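Helicase of the snf2/rad54 family (Sulfolobus solfataricus, PDB 1Z5Z) probably uses ATP hydrolysis to move along or remodel duplex DNA, as SWI2/SNF2 family enzymes do, this chain being the C-terminal domain of its ATPase core. Local coordinates at residues V79-L84 with G125-N130; E228-L233 with D249-E254; K134-E139 with V165-L170; E50-N55 with K262-S267. One frame throughout, in Å; residues are numbered along the deposited sequence.

Interaction 1: V79-L84 with G125-N130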
# COMPACT_ATOMS: atom_id res chain seq x y z
N VAL A 79 -8.00 -0.52 -2.59
CA VAL A 79 -7.21 -1.74 -2.79
C VAL A 79 -6.46 -2.21 -1.55
O VAL A 79 -5.91 -3.32 -1.55
CB VAL A 79 -6.21 -1.61 -3.96
CG1 VAL A 79 -7.00 -1.25 -5.26
CG2 VAL A 79 -5.15 -0.55 -3.64
N ASP A 80 -6.44 -1.39 -0.50
CA ASP A 80 -5.79 -1.75 0.75
C ASP A 80 -6.85 -2.40 1.65
O ASP A 80 -6.65 -3.48 2.14
CB ASP A 80 -5.24 -0.50 1.46
CG ASP A 80 -3.81 -0.19 1.08
OD1 ASP A 80 -3.30 -0.76 0.06
OD2 ASP A 80 -3.19 0.63 1.80
N HIS A 81 -7.96 -1.70 1.89
CA HIS A 81 -9.01 -2.24 2.74
C HIS A 81 -10.27 -1.40 2.68
O HIS A 81 -10.25 -0.19 2.97
CB HIS A 81 -8.53 -2.31 4.18
CG HIS A 81 -9.34 -3.24 5.04
ND1 HIS A 81 -10.70 -3.08 5.24
CD2 HIS A 81 -8.98 -4.36 5.71
CE1 HIS A 81 -11.14 -4.07 6.00
NE2 HIS A 81 -10.12 -4.86 6.30
N PRO A 82 -11.40 -2.02 2.33
CA PRO A 82 -12.65 -1.27 2.24
C PRO A 82 -13.01 -0.45 3.49
O PRO A 82 -13.68 0.57 3.38
CB PRO A 82 -13.68 -2.34 1.90
CG PRO A 82 -13.08 -3.60 2.40
CD PRO A 82 -11.63 -3.45 2.02
N ALA A 83 -12.56 -0.87 4.66
CA ALA A 83 -12.91 -0.12 5.89
C ALA A 83 -12.32 1.31 5.97
O ALA A 83 -12.81 2.15 6.76
CB ALA A 83 -12.49 -0.90 7.11
N LEU A 84 -11.28 1.59 5.19
CA LEU A 84 -10.68 2.95 5.23
C LEU A 84 -11.70 3.99 4.71
O LEU A 84 -11.61 5.16 5.03
CB LEU A 84 -9.42 3.00 4.35
CG LEU A 84 -8.24 2.13 4.77
CD1 LEU A 84 -7.25 1.99 3.63
CD2 LEU A 84 -7.57 2.75 6.01
N GLY A 125 -2.18 1.35 8.67
CA GLY A 125 -1.23 0.88 9.66
C GLY A 125 -1.93 0.39 10.92
O GLY A 125 -1.56 -0.66 11.46
N LYS A 126 -2.93 1.14 11.40
CA LYS A 126 -3.67 0.74 12.60
C LYS A 126 -4.47 -0.54 12.38
O LYS A 126 -4.53 -1.41 13.25
CB LYS A 126 -4.60 1.86 13.04
CG LYS A 126 -3.88 3.04 13.62
CD LYS A 126 -4.84 4.20 13.82
CE LYS A 126 -4.26 5.17 14.82
NZ LYS A 126 -5.13 6.35 15.03
N ILE A 127 -5.10 -0.66 11.21
CA ILE A 127 -5.88 -1.86 10.90
C ILE A 127 -4.95 -3.09 10.91
O ILE A 127 -5.23 -4.12 11.55
CB ILE A 127 -6.58 -1.71 9.52
CG1 ILE A 127 -7.81 -0.80 9.66
CG2 ILE A 127 -6.95 -3.09 8.96
CD1 ILE A 127 -8.41 -0.36 8.34
N ILE A 128 -3.81 -2.98 10.24
CA ILE A 128 -2.86 -4.07 10.19
C ILE A 128 -2.42 -4.46 11.59
O ILE A 128 -2.42 -5.65 11.95
CB ILE A 128 -1.63 -3.65 9.40
CG1 ILE A 128 -2.01 -3.52 7.93
CG2 ILE A 128 -0.55 -4.69 9.55
CD1 ILE A 128 -0.93 -2.84 7.09
N ARG A 129 -2.06 -3.45 12.37
CA ARG A 129 -1.59 -3.63 13.73
C ARG A 129 -2.70 -4.33 14.58
O ARG A 129 -2.43 -5.29 15.32
CB ARG A 129 -1.23 -2.24 14.29
CG ARG A 129 -0.26 -2.24 15.44
CD ARG A 129 -0.93 -2.16 16.78
NE ARG A 129 -1.31 -0.78 17.11
CZ ARG A 129 -2.53 -0.32 16.92
NH1 ARG A 129 -3.43 -1.13 16.43
NH2 ARG A 129 -2.85 0.94 17.20
N ASN A 130 -3.94 -3.87 14.44
CA ASN A 130 -5.08 -4.46 15.20
C ASN A 130 -5.29 -5.91 14.82
O ASN A 130 -5.41 -6.78 15.67
CB ASN A 130 -6.37 -3.68 14.91
CG ASN A 130 -6.30 -2.23 15.41
OD1 ASN A 130 -5.49 -1.92 16.26
ND2 ASN A 130 -7.15 -1.35 14.88
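Ile-127 reaches out from helix 122-136 and spreads its two branches over three side chains of the bend at 81-84. Its CG2 meets the imidazole of His-81 obliquely, 4.0 Å from CD2. The longer branch, CG1 to CD1, runs the other way: with CG1 opposite the carbonyl carbon (chi1 -77°), CD1 is carried to Leu-84, 4.0 Å from CD2, and lies 4.3 Å from Ala-83 CB. All of this is apolar packing. The imidazole is gripped within its own segment: ND1 accepts from Ala-83 N at 2.9 Å, Ala-83 N lying almost in the ring plane and the bond nearly straight at 166°, while NE2 bonds the carbonyl oxygen of Ser-91. Bonds at both ring nitrogens fix the rotation of the ring and hold its CD2 side toward the isoleucine. With an alanine here, Ala-83 N and Ser-91 O would probably lose their side-chain partner and Ile-127 CG2 would face a gap. Leu-84 N bonds His-81 O at 3.0 Å, closing the turn, and Met-124, three residues before Ile-127 on the same helix, also touches both His-81 and Leu-84. Here the His-81 side chain makes a capping bond to Ala-83 N ahead of the short helix 83-86, and the capped turn packs against a helix flanking the parallel sheet of this RecA-like helicase C-terminal domain.

Interaction 2: E228-L233 with D249-E254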
# COMPACT_ATOMS: atom_id res chain seq x y z
N GLU A 228 -1.04 -2.46 -10.40
CA GLU A 228 -0.38 -3.32 -11.37
C GLU A 228 0.15 -2.50 -12.55
O GLU A 228 1.28 -2.74 -13.00
CB GLU A 228 -1.33 -4.38 -11.90
CG GLU A 228 -0.59 -5.40 -12.79
CD GLU A 228 -1.32 -6.71 -12.82
OE1 GLU A 228 -0.64 -7.75 -12.66
OE2 GLU A 228 -2.55 -6.70 -12.99
N LYS A 229 -0.68 -1.60 -13.09
CA LYS A 229 -0.30 -0.74 -14.23
C LYS A 229 0.91 0.11 -13.97
O LYS A 229 1.83 0.18 -14.80
CB LYS A 229 -1.44 0.19 -14.61
CG LYS A 229 -2.44 -0.39 -15.57
CD LYS A 229 -2.94 -1.71 -15.11
CE LYS A 229 -4.01 -2.21 -16.02
NZ LYS A 229 -5.04 -2.72 -15.13
N ILE A 230 0.91 0.80 -12.85
CA ILE A 230 2.05 1.63 -12.54
C ILE A 230 3.30 0.78 -12.37
O ILE A 230 4.36 1.12 -12.89
CB ILE A 230 1.81 2.45 -11.27
CG1 ILE A 230 0.83 3.58 -11.58
CG2 ILE A 230 3.12 2.99 -10.77
CD1 ILE A 230 -0.10 3.97 -10.40
N ASP A 231 3.19 -0.35 -11.69
CA ASP A 231 4.37 -1.19 -11.52
C ASP A 231 4.90 -1.62 -12.88
O ASP A 231 6.10 -1.49 -13.16
CB ASP A 231 4.05 -2.43 -10.70
CG ASP A 231 5.30 -3.15 -10.23
OD1 ASP A 231 5.75 -4.07 -10.92
OD2 ASP A 231 5.84 -2.77 -9.16
N GLN A 232 4.01 -2.13 -13.73
CA GLN A 232 4.41 -2.56 -15.06
C GLN A 232 5.09 -1.44 -15.84
O GLN A 232 6.11 -1.66 -16.48
CB GLN A 232 3.20 -3.05 -15.86
CG GLN A 232 2.69 -4.39 -15.38
CD GLN A 232 1.38 -4.78 -16.02
OE1 GLN A 232 0.83 -5.84 -15.72
NE2 GLN A 232 0.87 -3.92 -16.89
N LEU A 233 4.51 -0.25 -15.81
CA LEU A 233 5.09 0.88 -16.56
C LEU A 233 6.53 1.26 -16.17
O LEU A 233 7.36 1.56 -17.04
CB LEU A 233 4.21 2.11 -16.39
CG LEU A 233 3.04 2.26 -17.34
CD1 LEU A 233 2.22 3.45 -16.92
CD2 LEU A 233 3.55 2.41 -18.79
N ASP A 249 3.00 11.30 -8.37
CA ASP A 249 1.81 11.07 -9.19
C ASP A 249 1.56 12.18 -10.18
O ASP A 249 0.69 12.07 -11.04
CB ASP A 249 0.56 10.90 -8.30
CG ASP A 249 0.50 9.53 -7.60
OD1 ASP A 249 -0.53 9.24 -6.94
OD2 ASP A 249 1.49 8.75 -7.71
N SER A 250 2.32 13.26 -10.06
CA SER A 250 2.17 14.41 -10.93
C SER A 250 1.92 14.01 -12.40
O SER A 250 0.93 14.44 -13.03
CB SER A 250 3.41 15.29 -10.83
OG SER A 250 3.51 16.18 -11.93
N TRP A 251 2.80 13.17 -12.94
CA TRP A 251 2.66 12.74 -14.33
C TRP A 251 1.29 12.13 -14.60
O TRP A 251 0.76 12.28 -15.71
CB TRP A 251 3.74 11.71 -14.68
CG TRP A 251 3.63 10.43 -13.91
CD1 TRP A 251 4.07 10.19 -12.63
CD2 TRP A 251 3.03 9.21 -14.36
NE1 TRP A 251 3.79 8.89 -12.27
CE2 TRP A 251 3.15 8.27 -13.31
CE3 TRP A 251 2.41 8.82 -15.55
CZ2 TRP A 251 2.67 6.97 -13.41
CZ3 TRP A 251 1.93 7.52 -15.65
CH2 TRP A 251 2.07 6.62 -14.59
N ILE A 252 0.71 11.47 -13.60
CA ILE A 252 -0.61 10.85 -13.77
C ILE A 252 -1.73 11.88 -13.92
O ILE A 252 -2.65 11.69 -14.72
CB ILE A 252 -1.01 9.92 -12.59
CG1 ILE A 252 -0.08 8.70 -12.51
CG2 ILE A 252 -2.42 9.40 -12.80
CD1 ILE A 252 -0.54 7.68 -11.47
N THR A 253 -1.66 12.97 -13.15
CA THR A 253 -2.70 14.00 -13.21
C THR A 253 -2.67 14.79 -14.51
O THR A 253 -3.57 15.57 -14.79
CB THR A 253 -2.57 14.99 -12.04
OG1 THR A 253 -1.32 15.68 -12.14
CG2 THR A 253 -2.62 14.25 -10.69
N GLU A 254 -1.63 14.58 -15.31
CA GLU A 254 -1.52 15.27 -16.59
C GLU A 254 -1.71 14.39 -17.83
O GLU A 254 -1.51 14.82 -18.96
CB GLU A 254 -0.17 15.98 -16.64
CG GLU A 254 0.04 16.88 -15.45
CD GLU A 254 1.31 17.68 -15.53
OE1 GLU A 254 2.39 17.06 -15.70
OE2 GLU A 254 1.24 18.93 -15.43
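Two helical pieces late in the chain of this RecA-like helicase C-terminal domain pack here: helix 226-236, which follows strand 216-222 of the parallel sheet, and the short, weakly bonded helix around 250-253. The union is apolar and rests on Ile-230 and Leu-233, one turn apart on the first helix, against Trp-251 and Ile-252, neighbours on the second. Leu-233 brings CD1 to 3.9 Å from Trp-251 CH2, meeting the indole obliquely. Ile-230 comes to the rim of the same ring system near its plane, with CG1 4.3 Å from CZ2. Trp-251 has CG between its backbone N and carbonyl carbon (chi1 65°), and this folds the indole back over its neighbour: one face lies on Ile-252 CG1, which sits 3.3 Å from the ring plane and over its centre. Leu-72 of helix 61-78 also touches Ile-252, so the little helix lies between two longer ones. Asp-249, just ahead of it, forms a salt bridge with Lys-76 of that same long helix. Thr-253 OG1 gives its proton to Ser-250 O at 2.7 Å, on a lone pair in the carbonyl plane, tying the short turn together. Ile-230 and Ile-252 meet through their terminal methyls, CD1 to CD1 at 3.9 Å, the side chains crossing at about a right angle.

Interaction 3: K134-E139 with V165-L170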
# COMPACT_ATOMS: atom_id res chain seq x y z
N LYS A 134 -4.64 -9.01 17.47
CA LYS A 134 -5.80 -9.84 17.79
C LYS A 134 -5.61 -11.30 17.39
O LYS A 134 -5.70 -12.18 18.23
CB LYS A 134 -7.05 -9.26 17.12
CG LYS A 134 -8.31 -10.07 17.37
N GLU A 135 -5.32 -11.56 16.13
CA GLU A 135 -5.16 -12.93 15.65
C GLU A 135 -3.96 -13.68 16.20
O GLU A 135 -4.02 -14.91 16.34
CB GLU A 135 -5.11 -12.97 14.11
CG GLU A 135 -6.37 -12.42 13.46
CD GLU A 135 -7.58 -13.24 13.85
OE1 GLU A 135 -8.68 -12.66 13.97
OE2 GLU A 135 -7.41 -14.48 14.02
N LEU A 136 -2.87 -12.99 16.49
CA LEU A 136 -1.68 -13.69 16.97
C LEU A 136 -1.32 -13.46 18.42
O LEU A 136 -0.39 -14.09 18.93
CB LEU A 136 -0.49 -13.35 16.09
CG LEU A 136 -0.69 -13.76 14.62
CD1 LEU A 136 0.55 -13.41 13.83
CD2 LEU A 136 -0.93 -15.25 14.53
N ASN A 137 -2.05 -12.57 19.08
CA ASN A 137 -1.83 -12.28 20.49
C ASN A 137 -0.39 -11.96 20.82
O ASN A 137 0.22 -12.55 21.75
CB ASN A 137 -2.27 -13.46 21.35
CG ASN A 137 -3.65 -13.28 21.91
OD1 ASN A 137 -4.62 -13.76 21.35
ND2 ASN A 137 -3.75 -12.56 23.03
N THR A 138 0.16 -11.03 20.06
CA THR A 138 1.51 -10.66 20.32
C THR A 138 1.54 -9.16 20.21
O THR A 138 0.62 -8.58 19.65
CB THR A 138 2.49 -11.36 19.31
OG1 THR A 138 3.83 -11.05 19.68
CG2 THR A 138 2.24 -10.92 17.88
N GLU A 139 2.58 -8.54 20.75
CA GLU A 139 2.68 -7.08 20.69
C GLU A 139 3.17 -6.60 19.31
O GLU A 139 4.16 -7.11 18.80
CB GLU A 139 3.65 -6.55 21.76
CG GLU A 139 3.56 -5.04 21.81
CD GLU A 139 4.57 -4.39 22.72
OE1 GLU A 139 4.32 -3.21 23.06
OE2 GLU A 139 5.59 -5.02 23.08
N VAL A 165 10.14 -9.66 19.92
CA VAL A 165 9.28 -8.74 19.15
C VAL A 165 9.40 -9.15 17.71
O VAL A 165 10.41 -8.95 17.03
CB VAL A 165 9.72 -7.27 19.33
CG1 VAL A 165 8.78 -6.32 18.58
CG2 VAL A 165 9.74 -6.93 20.81
N LYS A 166 8.34 -9.76 17.23
CA LYS A 166 8.32 -10.28 15.88
C LYS A 166 7.83 -9.35 14.78
O LYS A 166 8.08 -9.64 13.62
CB LYS A 166 7.44 -11.54 15.89
CG LYS A 166 8.09 -12.69 16.64
CD LYS A 166 9.33 -13.15 15.90
CE LYS A 166 10.07 -14.25 16.65
NZ LYS A 166 10.94 -14.99 15.71
N PHE A 167 7.14 -8.27 15.16
CA PHE A 167 6.53 -7.35 14.21
C PHE A 167 6.76 -5.88 14.50
O PHE A 167 7.08 -5.46 15.64
CB PHE A 167 5.00 -7.52 14.18
CG PHE A 167 4.52 -8.91 13.86
CD1 PHE A 167 4.32 -9.85 14.88
CD2 PHE A 167 4.25 -9.28 12.55
CE1 PHE A 167 3.88 -11.15 14.60
CE2 PHE A 167 3.82 -10.56 12.25
CZ PHE A 167 3.63 -11.51 13.28
N ILE A 168 6.61 -5.10 13.44
CA ILE A 168 6.61 -3.64 13.55
C ILE A 168 5.82 -3.13 12.35
O ILE A 168 6.01 -3.61 11.25
CB ILE A 168 8.03 -3.01 13.60
CG1 ILE A 168 7.88 -1.50 13.82
CG2 ILE A 168 8.85 -3.34 12.33
CD1 ILE A 168 9.12 -0.86 14.48
N VAL A 169 4.92 -2.17 12.57
CA VAL A 169 4.14 -1.63 11.46
C VAL A 169 4.57 -0.17 11.35
O VAL A 169 4.79 0.50 12.36
CB VAL A 169 2.60 -1.75 11.69
CG1 VAL A 169 1.85 -1.03 10.60
CG2 VAL A 169 2.16 -3.24 11.69
N LEU A 170 4.76 0.28 10.11
CA LEU A 170 5.19 1.66 9.87
C LEU A 170 4.31 2.33 8.84
O LEU A 170 4.05 1.77 7.78
CB LEU A 170 6.63 1.69 9.33
CG LEU A 170 7.70 1.02 10.21
CD1 LEU A 170 7.94 -0.46 9.80
CD2 LEU A 170 8.95 1.81 10.04
O HOH W 1 5.81 -9.59 18.69
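The chain leaves helix 122-136 at Asn-137 with a positive phi of 52°, then runs extended through Thr-138 and Glu-139 beside strand 167-171. Phe-167 points its ring at the helix end, and two methyls come to it obliquely, each side chain crossing the phenylalanine at about a right angle. Leu-136 CD1 lies 3.7 Å from Phe-167 CZ, at the far tip of the ring. Thr-138 CG2 sits beside the CE1-CD1 side of the ring, 3.7 Å from Phe-167 CE1 and 3.8 Å from Phe-167 CD1. The threonine divides its branches: OG1 stands opposite the backbone N (chi1 -175°), where it can join a water, which leaves CG2 for the phenyl ring. That water bridges the segments. It is 2.7 Å from Thr-138 OG1, donates to Glu-139 O at 3.0 Å and accepts from Lys-166 N at 2.9 Å, so three polar groups share it just before the strand begins. Ile-105 and Leu-109 of helix 96-110 touch both Leu-136 and Phe-167, adding to the apolar cluster. A serine in place of Phe-167 would probably open a gap among these side chains and leave the methyls of Leu-136 and Thr-138 without their common partner. Such packing of flanking helices on a strand's side chains is characteristic of the parallel alpha/beta sheet in RecA-like helicase domains.

Interaction 4: E50-N55 with K262-S267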
# COMPACT_ATOMS: atom_id res chain seq x y z
N GLU A 50 -15.82 4.83 -12.42
CA GLU A 50 -16.94 5.29 -13.24
C GLU A 50 -17.31 6.72 -12.82
O GLU A 50 -17.57 7.57 -13.67
CB GLU A 50 -18.13 4.32 -13.14
CG GLU A 50 -17.87 3.12 -14.04
CD GLU A 50 -19.03 2.15 -14.13
OE1 GLU A 50 -19.26 1.40 -13.16
OE2 GLU A 50 -19.70 2.13 -15.20
N ASN A 51 -17.30 6.98 -11.53
CA ASN A 51 -17.59 8.33 -11.07
C ASN A 51 -16.54 9.30 -11.66
O ASN A 51 -16.89 10.34 -12.22
CB ASN A 51 -17.62 8.39 -9.54
CG ASN A 51 -18.89 7.72 -8.96
OD1 ASN A 51 -19.92 7.62 -9.64
ND2 ASN A 51 -18.82 7.28 -7.70
N LEU A 52 -15.25 8.97 -11.61
CA LEU A 52 -14.28 9.89 -12.18
C LEU A 52 -14.56 10.18 -13.66
O LEU A 52 -14.60 11.35 -14.05
CB LEU A 52 -12.85 9.37 -12.06
CG LEU A 52 -11.84 10.35 -12.66
CD1 LEU A 52 -11.96 11.67 -11.88
CD2 LEU A 52 -10.42 9.83 -12.60
N PHE A 53 -14.75 9.15 -14.48
CA PHE A 53 -15.01 9.39 -15.89
C PHE A 53 -16.34 10.01 -16.22
O PHE A 53 -16.50 10.55 -17.32
CB PHE A 53 -14.75 8.13 -16.74
CG PHE A 53 -13.29 7.76 -16.78
CD1 PHE A 53 -12.80 6.70 -16.02
CD2 PHE A 53 -12.39 8.54 -17.48
CE1 PHE A 53 -11.45 6.44 -15.96
CE2 PHE A 53 -11.03 8.29 -17.42
CZ PHE A 53 -10.57 7.25 -16.67
N ASN A 54 -17.30 9.96 -15.29
CA ASN A 54 -18.60 10.58 -15.52
C ASN A 54 -18.49 12.11 -15.41
O ASN A 54 -19.24 12.82 -16.06
CB ASN A 54 -19.59 10.11 -14.44
CG ASN A 54 -20.29 8.80 -14.75
OD1 ASN A 54 -21.19 8.40 -14.00
ND2 ASN A 54 -19.90 8.14 -15.81
N ASN A 55 -17.56 12.62 -14.60
CA ASN A 55 -17.43 14.06 -14.38
C ASN A 55 -16.14 14.76 -14.83
O ASN A 55 -16.08 15.99 -14.84
CB ASN A 55 -17.64 14.37 -12.90
CG ASN A 55 -18.95 13.83 -12.39
OD1 ASN A 55 -20.02 14.27 -12.81
ND2 ASN A 55 -18.89 12.87 -11.48
N LYS A 262 -6.41 3.90 -19.11
CA LYS A 262 -5.55 2.72 -19.28
C LYS A 262 -4.88 2.42 -17.93
O LYS A 262 -4.74 1.26 -17.48
CB LYS A 262 -4.48 3.03 -20.36
CG LYS A 262 -4.27 1.93 -21.43
CD LYS A 262 -5.60 1.41 -22.01
CE LYS A 262 -5.99 2.02 -23.36
NZ LYS A 262 -7.29 1.47 -23.83
N VAL A 263 -4.48 3.48 -17.25
CA VAL A 263 -3.82 3.33 -15.97
C VAL A 263 -4.73 2.88 -14.83
O VAL A 263 -4.38 1.93 -14.11
CB VAL A 263 -3.13 4.63 -15.57
CG1 VAL A 263 -2.60 4.53 -14.13
CG2 VAL A 263 -1.99 4.89 -16.57
N ILE A 264 -5.90 3.49 -14.70
CA ILE A 264 -6.76 3.15 -13.55
C ILE A 264 -7.99 2.22 -13.67
O ILE A 264 -8.48 1.67 -12.68
CB ILE A 264 -7.23 4.44 -12.85
CG1 ILE A 264 -8.37 5.09 -13.63
CG2 ILE A 264 -6.05 5.43 -12.73
CD1 ILE A 264 -8.83 6.43 -13.05
N GLU A 265 -8.51 2.05 -14.87
CA GLU A 265 -9.69 1.22 -15.02
C GLU A 265 -9.38 -0.23 -14.60
O GLU A 265 -8.30 -0.72 -14.84
CB GLU A 265 -10.14 1.31 -16.47
CG GLU A 265 -11.13 0.32 -16.94
CD GLU A 265 -11.79 0.83 -18.20
OE1 GLU A 265 -12.76 1.65 -18.11
OE2 GLU A 265 -11.30 0.44 -19.27
N LEU A 266 -10.33 -0.90 -13.99
CA LEU A 266 -10.14 -2.27 -13.56
C LEU A 266 -10.10 -3.21 -14.77
O LEU A 266 -11.05 -3.24 -15.54
CB LEU A 266 -11.29 -2.66 -12.64
CG LEU A 266 -11.11 -3.95 -11.81
CD1 LEU A 266 -9.97 -3.82 -10.80
CD2 LEU A 266 -12.42 -4.24 -11.09
N SER A 267 -9.01 -3.96 -14.94
CA SER A 267 -8.91 -4.87 -16.07
C SER A 267 -9.00 -6.36 -15.67
O SER A 267 -8.22 -7.19 -16.12
CB SER A 267 -7.61 -4.62 -16.81
OG SER A 267 -6.50 -4.64 -15.92
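Ile-264 pushes its CD1 methyl between Leu-52 and Phe-53, consecutive residues near the end of helix 39-55. CD1 is 3.8 Å from Leu-52 CD2 and 3.9 Å from Phe-53 CE1, so one methyl serves both partners. The two meet it differently. Leu-52 crosses the isoleucine at about a right angle, whereas Phe-53 and Ile-264 extend toward each other from opposite directions and the ring is met obliquely, with CZ 4.1 Å from CD1 and CE1 as far from CG1. Ile-264 carries CG1 between its backbone N and carbonyl carbon (chi1 78°), a setting that sends the long branch across to the other helix. Other side chains add to the patch: Leu-75 of helix 61-78 touches Ile-264, Met-67 and Thr-71 of that helix touch Leu-52, and Arg-261 makes a cation-pi contact with the Phe-53 ring. In addition, Ile-264 O bonds the hydroxyl of Tyr-45, a second tie to helix 39-55 where the chain turns out of its own helix at Glu-265. This is plain helix-to-helix packing: the last helix of the chain, 257-264, is set against the first, 39-55, with helix 61-78 joining the packing, well away from the centre of the domain.

In the fold
From the N terminus, helix 39-55 supplies the first half of interaction 4, whose partner comes more than two hundred residues later, so the other three contacts nest inside its loop. Within it they follow in series without crossing: interaction 1 closes first, joining the bend after helix 61-78 to helix 122-136; interaction 3 then ties the end of that helix to strand 167-171; interaction 2 closes last, among the C-terminal helices. Interactions 1 and 3 touch where Val-169 packs on Gly-125 and Ile-128. Interactions 2 and 4 meet through Lys-229 and Ser-267. Interaction 3 lies on the opposite side of the chain's centre from both interactions 2 and 4; the first pair joins sheet-flanking helices and strand 167-171, the second the terminal helices.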